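PDB 1LQT: FprA from Mycobacterium tuberculosis, which binds FAD and catalyses electron transfer between NADPH and ferredoxin, and may supply electrons to cytochrome P450 systems. Local coordinates for residues D109-I123 with A315-V327. Residues are numbered along the deposited sequence; the frame is centred on the assembly and turned at random. Where two conformers were deposited one is given.
With ODP (4-oxo-nicotinamide-adenine dinucleotide phosphate), chain I; ACT (acetate ion), chain C.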
loop_
_atom_site.group_PDB
_atom_site.type_symbol
_atom_site.label_atom_id
_atom_site.label_comp_id
_atom_site.label_asym_id
_atom_site.label_seq_id
_atom_site.Cartn_x
_atom_site.Cartn_y
_atom_site.Cartn_z
ATOM N N ASP A 109 -1.751 -1.807 -9.653
ATOM C CA ASP A 109 -0.309 -1.679 -9.857
ATOM C C ASP A 109 0.008 -0.911 -11.125
ATOM O O ASP A 109 -0.719 -0.938 -12.112
ATOM C CB ASP A 109 0.374 -3.051 -9.999
ATOM C CG ASP A 109 -0.082 -3.824 -11.203
ATOM O OD1 ASP A 109 0.650 -3.906 -12.199
ATOM O OD2 ASP A 109 -1.213 -4.347 -11.161
ATOM N N ARG A 110 1.162 -0.263 -11.106
ATOM C CA ARG A 110 1.776 0.257 -12.326
ATOM C C ARG A 110 2.475 -0.886 -13.058
ATOM O O ARG A 110 3.156 -1.739 -12.477
ATOM C CB ARG A 110 2.768 1.344 -12.007
ATOM C CG ARG A 110 2.146 2.605 -11.454
ATOM C CD ARG A 110 3.093 3.767 -11.364
ATOM N NE ARG A 110 3.462 4.260 -12.690
ATOM C CZ ARG A 110 4.621 4.061 -13.304
ATOM N NH1 ARG A 110 5.559 3.295 -12.805
ATOM N NH2 ARG A 110 4.808 4.606 -14.499
ATOM N N MET A 111 2.331 -0.860 -14.365
ATOM C CA MET A 111 2.951 -1.821 -15.263
ATOM C C MET A 111 4.226 -1.288 -15.877
ATOM O O MET A 111 4.420 -0.084 -15.965
ATOM C CB MET A 111 1.946 -2.273 -16.316
ATOM C CG MET A 111 0.842 -3.081 -15.695
ATOM S SD MET A 111 -0.380 -3.598 -16.910
ATOM C CE MET A 111 0.576 -4.480 -18.051
ATOM N N LEU A 112 5.073 -2.229 -16.294
ATOM C CA LEU A 112 6.282 -1.901 -17.031
ATOM C C LEU A 112 6.019 -1.615 -18.508
ATOM O O LEU A 112 6.787 -0.912 -19.155
ATOM C CB LEU A 112 7.253 -3.079 -16.951
ATOM C CG LEU A 112 7.725 -3.450 -15.557
ATOM C CD1 LEU A 112 8.439 -4.779 -15.601
ATOM C CD2 LEU A 112 8.591 -2.390 -14.976
ATOM N N ASN A 113 4.978 -2.236 -19.043
ATOM C CA ASN A 113 4.672 -2.156 -20.467
ATOM C C ASN A 113 5.816 -2.665 -21.346
ATOM O O ASN A 113 6.295 -1.980 -22.236
ATOM C CB ASN A 113 4.231 -0.761 -20.866
ATOM C CG ASN A 113 3.080 -0.283 -20.050
ATOM O OD1 ASN A 113 2.087 -0.996 -19.871
ATOM N ND2 ASN A 113 3.232 0.894 -19.478
ATOM N N ILE A 114 6.224 -3.908 -21.083
ATOM C CA ILE A 114 7.264 -4.561 -21.863
ATOM C C ILE A 114 6.779 -5.941 -22.281
ATOM O O ILE A 114 5.912 -6.528 -21.641
ATOM C CB ILE A 114 8.590 -4.656 -21.074
ATOM C CG1 ILE A 114 8.488 -5.578 -19.848
ATOM C CG2 ILE A 114 9.136 -3.305 -20.750
ATOM C CD1 ILE A 114 9.792 -5.754 -19.143
ATOM N N PRO A 115 7.344 -6.474 -23.360
ATOM C CA PRO A 115 6.950 -7.800 -23.813
ATOM C C PRO A 115 7.267 -8.837 -22.758
ATOM O O PRO A 115 8.307 -8.774 -22.107
ATOM C CB PRO A 115 7.776 -8.014 -25.091
ATOM C CG PRO A 115 8.175 -6.658 -25.527
ATOM C CD PRO A 115 8.295 -5.837 -24.284
ATOM N N GLY A 116 6.356 -9.785 -22.591
ATOM C CA GLY A 116 6.510 -10.854 -21.637
ATOM C C GLY A 116 5.996 -10.563 -20.252
ATOM O O GLY A 116 6.025 -11.438 -19.398
ATOM N N GLU A 117 5.535 -9.340 -20.002
ATOM C CA GLU A 117 5.097 -8.963 -18.678
ATOM C C GLU A 117 3.936 -9.811 -18.156
ATOM O O GLU A 117 3.779 -9.933 -16.957
ATOM C CB GLU A 117 4.735 -7.493 -18.688
ATOM C CG GLU A 117 4.380 -6.915 -17.337
ATOM C CD GLU A 117 4.294 -5.402 -17.347
ATOM O OE1 GLU A 117 4.107 -4.782 -18.441
ATOM O OE2 GLU A 117 4.396 -4.862 -16.248
ATOM N N ASP A 118 3.154 -10.383 -19.070
ATOM C CA ASP A 118 2.030 -11.216 -18.694
ATOM C C ASP A 118 2.369 -12.685 -18.513
ATOM O O ASP A 118 1.489 -13.477 -18.232
ATOM C CB ASP A 118 0.933 -11.096 -19.755
ATOM C CG ASP A 118 1.450 -11.377 -21.202
ATOM O OD1 ASP A 118 2.695 -11.263 -21.539
ATOM O OD2 ASP A 118 0.621 -11.696 -22.109
ATOM N N LEU A 119 3.619 -13.092 -18.687
ATOM C CA LEU A 119 3.954 -14.496 -18.472
ATOM C C LEU A 119 3.742 -14.908 -17.033
ATOM O O LEU A 119 4.010 -14.141 -16.118
ATOM C CB LEU A 119 5.417 -14.747 -18.818
ATOM C CG LEU A 119 5.756 -14.832 -20.290
ATOM C CD1 LEU A 119 7.265 -14.723 -20.473
ATOM C CD2 LEU A 119 5.238 -16.119 -20.896
ATOM N N PRO A 120 3.284 -16.145 -16.830
ATOM C CA PRO A 120 3.280 -16.680 -15.486
ATOM C C PRO A 120 4.677 -16.524 -14.882
ATOM O O PRO A 120 5.660 -16.816 -15.542
ATOM C CB PRO A 120 2.922 -18.149 -15.703
ATOM C CG PRO A 120 2.053 -18.094 -16.907
ATOM C CD PRO A 120 2.721 -17.101 -17.807
ATOM N N GLY A 121 4.740 -16.071 -13.653
ATOM C CA GLY A 121 6.010 -15.773 -13.010
ATOM C C GLY A 121 6.369 -14.297 -13.022
ATOM O O GLY A 121 7.352 -13.931 -12.414
ATOM N N SER A 122 5.627 -13.481 -13.763
ATOM C CA SER A 122 5.808 -12.028 -13.803
ATOM C C SER A 122 4.595 -11.388 -13.146
ATOM O O SER A 122 3.496 -11.494 -13.663
ATOM C CB SER A 122 5.926 -11.549 -15.238
ATOM O OG SER A 122 5.899 -10.135 -15.308
ATOM N N ILE A 123 4.808 -10.773 -11.994
ATOM C CA ILE A 123 3.738 -10.225 -11.174
ATOM C C ILE A 123 4.128 -8.864 -10.653
ATOM O O ILE A 123 5.278 -8.473 -10.749
ATOM C CB ILE A 123 3.378 -11.187 -10.005
ATOM C CG1 ILE A 123 4.538 -11.344 -9.029
ATOM C CG2 ILE A 123 2.924 -12.509 -10.537
ATOM C CD1 ILE A 123 4.209 -12.241 -7.846
ATOM N N ALA A 315 16.026 -16.048 -14.831
ATOM C CA ALA A 315 15.208 -15.727 -13.676
ATOM C C ALA A 315 13.920 -16.473 -13.786
ATOM O O ALA A 315 13.430 -16.666 -14.886
ATOM C CB ALA A 315 14.955 -14.251 -13.585
ATOM N N GLN A 316 13.345 -16.839 -12.641
ATOM C CA GLN A 316 12.099 -17.611 -12.660
ATOM C C GLN A 316 10.929 -16.870 -12.010
ATOM O O GLN A 316 9.808 -17.353 -12.043
ATOM C CB GLN A 316 12.307 -18.981 -12.035
ATOM C CG GLN A 316 13.422 -19.763 -12.684
ATOM C CD GLN A 316 14.781 -19.334 -12.182
ATOM O OE1 GLN A 316 14.926 -19.024 -11.007
ATOM N NE2 GLN A 316 15.805 -19.365 -13.071
ATOM N N LEU A 317 11.202 -15.695 -11.457
ATOM C CA LEU A 317 10.192 -14.812 -10.866
ATOM C C LEU A 317 10.639 -13.398 -11.136
ATOM O O LEU A 317 11.792 -13.065 -10.879
ATOM C CB LEU A 317 10.090 -15.027 -9.362
ATOM C CG LEU A 317 9.116 -14.109 -8.619
ATOM C CD1 LEU A 317 7.684 -14.370 -9.004
ATOM C CD2 LEU A 317 9.329 -14.248 -7.115
ATOM N N VAL A 318 9.735 -12.565 -11.640
ATOM C CA VAL A 318 9.963 -11.138 -11.798
ATOM C C VAL A 318 8.813 -10.448 -11.064
ATOM O O VAL A 318 7.648 -10.673 -11.385
ATOM C CB VAL A 318 9.993 -10.710 -13.274
ATOM C CG1 VAL A 318 10.092 -9.188 -13.371
ATOM C CG2 VAL A 318 11.160 -11.352 -13.983
ATOM N N VAL A 319 9.158 -9.640 -10.080
ATOM C CA VAL A 319 8.191 -8.838 -9.354
ATOM C C VAL A 319 8.461 -7.379 -9.686
ATOM O O VAL A 319 9.523 -6.851 -9.404
ATOM C CB VAL A 319 8.289 -9.018 -7.845
ATOM C CG1 VAL A 319 7.205 -8.202 -7.141
ATOM C CG2 VAL A 319 8.179 -10.486 -7.459
ATOM N N ARG A 320 7.495 -6.734 -10.323
ATOM C CA ARG A 320 7.609 -5.307 -10.604
ATOM C C ARG A 320 7.126 -4.529 -9.386
ATOM O O ARG A 320 5.971 -4.637 -8.993
ATOM C CB ARG A 320 6.883 -4.894 -11.882
ATOM C CG ARG A 320 5.373 -5.090 -11.877
ATOM C CD ARG A 320 4.723 -4.654 -13.165
ATOM N NE ARG A 320 3.298 -4.922 -13.160
ATOM C CZ ARG A 320 2.763 -6.079 -13.489
ATOM N NH1 ARG A 320 3.483 -7.142 -13.827
ATOM N NH2 ARG A 320 1.448 -6.199 -13.483
ATOM N N SER A 321 8.021 -3.756 -8.794
ATOM C CA SER A 321 7.692 -2.861 -7.687
ATOM C C SER A 321 7.900 -1.438 -8.159
ATOM O O SER A 321 8.762 -0.715 -7.681
ATOM C CB SER A 321 8.496 -3.218 -6.432
ATOM O OG SER A 321 7.981 -2.497 -5.332
ATOM N N VAL A 322 7.090 -1.062 -9.132
ATOM C CA VAL A 322 7.232 0.222 -9.791
ATOM C C VAL A 322 6.093 1.154 -9.456
ATOM O O VAL A 322 5.815 2.105 -10.187
ATOM C CB VAL A 322 7.541 0.103 -11.285
ATOM C CG1 VAL A 322 8.821 -0.666 -11.479
ATOM C CG2 VAL A 322 6.403 -0.549 -12.084
ATOM N N GLY A 323 5.452 0.885 -8.333
ATOM C CA GLY A 323 4.401 1.725 -7.786
ATOM C C GLY A 323 3.055 1.064 -7.792
ATOM O O GLY A 323 2.724 0.265 -8.662
ATOM N N TYR A 324 2.290 1.407 -6.769
ATOM C CA TYR A 324 0.862 1.105 -6.723
ATOM C C TYR A 324 0.150 2.103 -7.673
ATOM O O TYR A 324 0.756 3.044 -8.147
ATOM C CB TYR A 324 0.339 1.202 -5.290
ATOM C CG TYR A 324 0.652 -0.025 -4.447
ATOM C CD1 TYR A 324 1.936 -0.557 -4.313
ATOM C CD2 TYR A 324 -0.364 -0.649 -3.749
ATOM C CE1 TYR A 324 2.165 -1.701 -3.554
ATOM C CE2 TYR A 324 -0.141 -1.794 -2.967
ATOM C CZ TYR A 324 1.110 -2.319 -2.890
ATOM O OH TYR A 324 1.387 -3.442 -2.156
ATOM N N ARG A 325 -1.142 1.905 -7.888
ATOM C CA ARG A 325 -1.909 2.687 -8.828
ATOM C C ARG A 325 -3.374 2.684 -8.433
ATOM O O ARG A 325 -3.936 1.654 -8.129
ATOM C CB ARG A 325 -1.733 2.117 -10.246
ATOM C CG ARG A 325 -2.449 2.872 -11.323
ATOM C CD ARG A 325 -2.059 2.372 -12.697
ATOM N NE ARG A 325 -3.038 2.745 -13.703
ATOM C CZ ARG A 325 -3.228 3.971 -14.161
ATOM N NH1 ARG A 325 -2.447 4.982 -13.788
ATOM N NH2 ARG A 325 -4.230 4.176 -15.004
ATOM N N GLY A 326 -3.997 3.850 -8.499
ATOM C CA GLY A 326 -5.416 3.959 -8.238
ATOM C C GLY A 326 -6.240 3.275 -9.307
ATOM O O GLY A 326 -5.804 3.093 -10.441
ATOM N N VAL A 327 -7.467 2.945 -8.931
ATOM C CA VAL A 327 -8.439 2.341 -9.795
ATOM C C VAL A 327 -9.626 3.303 -9.873
ATOM O O VAL A 327 -10.025 3.835 -8.865
ATOM C CB VAL A 327 -8.880 0.983 -9.204
ATOM C CG1 VAL A 327 -10.021 0.359 -9.959
ATOM C CG2 VAL A 327 -7.670 0.032 -9.123
HETATM O O1X ODP I . 13.162 6.382 -11.489
HETATM P P2B ODP I . 12.079 6.405 -10.454
HETATM O O2X ODP I . 12.431 7.186 -9.205
HETATM O O3X ODP I . 10.730 6.829 -11.012
HETATM O O2B ODP I . 11.964 4.854 -10.025
HETATM C C2B ODP I . 10.823 4.326 -9.354
HETATM C C3B ODP I . 11.019 4.033 -7.885
HETATM O O3B ODP I . 12.313 3.493 -7.661
HETATM C C1B ODP I . 10.522 2.976 -9.895
HETATM N N9A ODP I . 9.948 2.908 -11.215
HETATM C C8A ODP I . 8.783 3.475 -11.669
HETATM N N7A ODP I . 8.532 3.148 -12.922
HETATM C C5A ODP I . 9.562 2.329 -13.320
HETATM C C4A ODP I . 10.451 2.190 -12.252
HETATM N N3A ODP I . 11.581 1.439 -12.270
HETATM C C2A ODP I . 11.809 0.825 -13.444
HETATM N N1A ODP I . 10.993 0.894 -14.533
HETATM C C6A ODP I . 9.856 1.650 -14.481
HETATM N N6A ODP I . 9.056 1.629 -15.556
HETATM O O4B ODP I . 9.604 2.450 -8.955
HETATM C C4B ODP I . 9.989 2.926 -7.658
HETATM C C5B ODP I . 8.766 3.393 -6.923
HETATM O O5B ODP I . 9.146 3.682 -5.598
HETATM P PA ODP I . 8.120 4.441 -4.639
HETATM O O1A ODP I . 8.807 4.700 -3.376
HETATM O O2A ODP I . 7.486 5.580 -5.333
HETATM O O3 ODP I . 6.952 3.364 -4.480
HETATM P PN ODP I . 6.792 2.034 -3.554
HETATM O O1N ODP I . 8.083 1.327 -3.410
HETATM O O2N ODP I . 5.620 1.351 -4.142
HETATM O O5D ODP I . 6.448 2.629 -2.135
HETATM C C5D ODP I . 5.208 3.365 -1.971
HETATM C C4D ODP I . 5.320 4.217 -0.725
HETATM O O4D ODP I . 5.205 3.444 0.464
HETATM C C1D ODP I . 6.330 3.705 1.305
HETATM C C2D ODP I . 7.372 4.213 0.400
HETATM O O2D ODP I . 8.471 4.782 1.015
HETATM C C3D ODP I . 6.641 4.972 -0.644
HETATM O O3D ODP I . 6.437 6.287 -0.172
HETATM N N1N ODP I . 6.603 2.627 2.189
HETATM C C2N ODP I . 7.308 2.924 3.377
HETATM C C3N ODP I . 7.924 1.907 4.029
HETATM C C7N ODP I . 8.691 2.360 5.279
HETATM N N7N ODP I . 9.315 1.412 5.929
HETATM O O7N ODP I . 8.681 3.578 5.565
HETATM C C4N ODP I . 7.937 0.578 3.581
HETATM O O99 ODP I . 8.568 -0.361 4.155
HETATM C C5N ODP I . 7.217 0.304 2.330
HETATM C C6N ODP I . 6.572 1.357 1.644
HETATM C C ACT C . 6.323 2.348 -16.307
HETATM O O ACT C . 6.887 3.497 -16.118
HETATM O OXT ACT C . 5.799 2.061 -17.433
HETATM C CH3 ACT C . 6.268 1.347 -15.218
HETATM O O HOH W 1 4.227 -1.805 -9.852
HETATM O O HOH W 2 1.957 -9.369 -14.758
HETATM O O HOH W 3 6.300 -7.965 -13.528
#
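R320 meets D109 side-on: NE and NH2 both donate to OD1, NH2 at 2.7 Å, from the same face of the carboxylate, whose plane stands 52° from the guanidinium. OD1 lies near the guanidinium plane, whereas E117 OE2 sits over one face, 3.3 Å from R320 NE, a salt bridge of charge alone with no N-H aimed at it. With CG between the backbone N and carbonyl carbon (chi1 63°), the extended R320 chain carries the guanidinium between D109 and E117, within the bend of 109-123. Two waters in its plane accept from NH1; one donates to E117 O and S122 O, the other to S122 OG and I123 O. E117 OE2 is itself positioned by L112 N, 2.7 Å away on its syn side.

Toward the nucleotide, R110 NH1 donates to V322 O (2.9 Å, 159°) and to N7A of the ODP adenine, while V322 CG1 packs 3.4 Å from ODP C4A. R110 N adds a backbone bond to G323 O, next to the antiparallel D109-Y324 pair.

Up to R320, strand 317-320 pairs with 122-124, an outermost strand of the six-stranded parallel sheet of the NADP-binding domain. V318 N to G121 O, I123 N to V318 O and R320 N to I123 O (2.8 Å) form the ladder.

Two carboxylates around one guanidinium probably favour ionised acids and would help hold D109 and E117 together across the turn, while the shared NH1 bonds link the adenine to the backbone of V322, consistent with R110 being an NADP-binding residue.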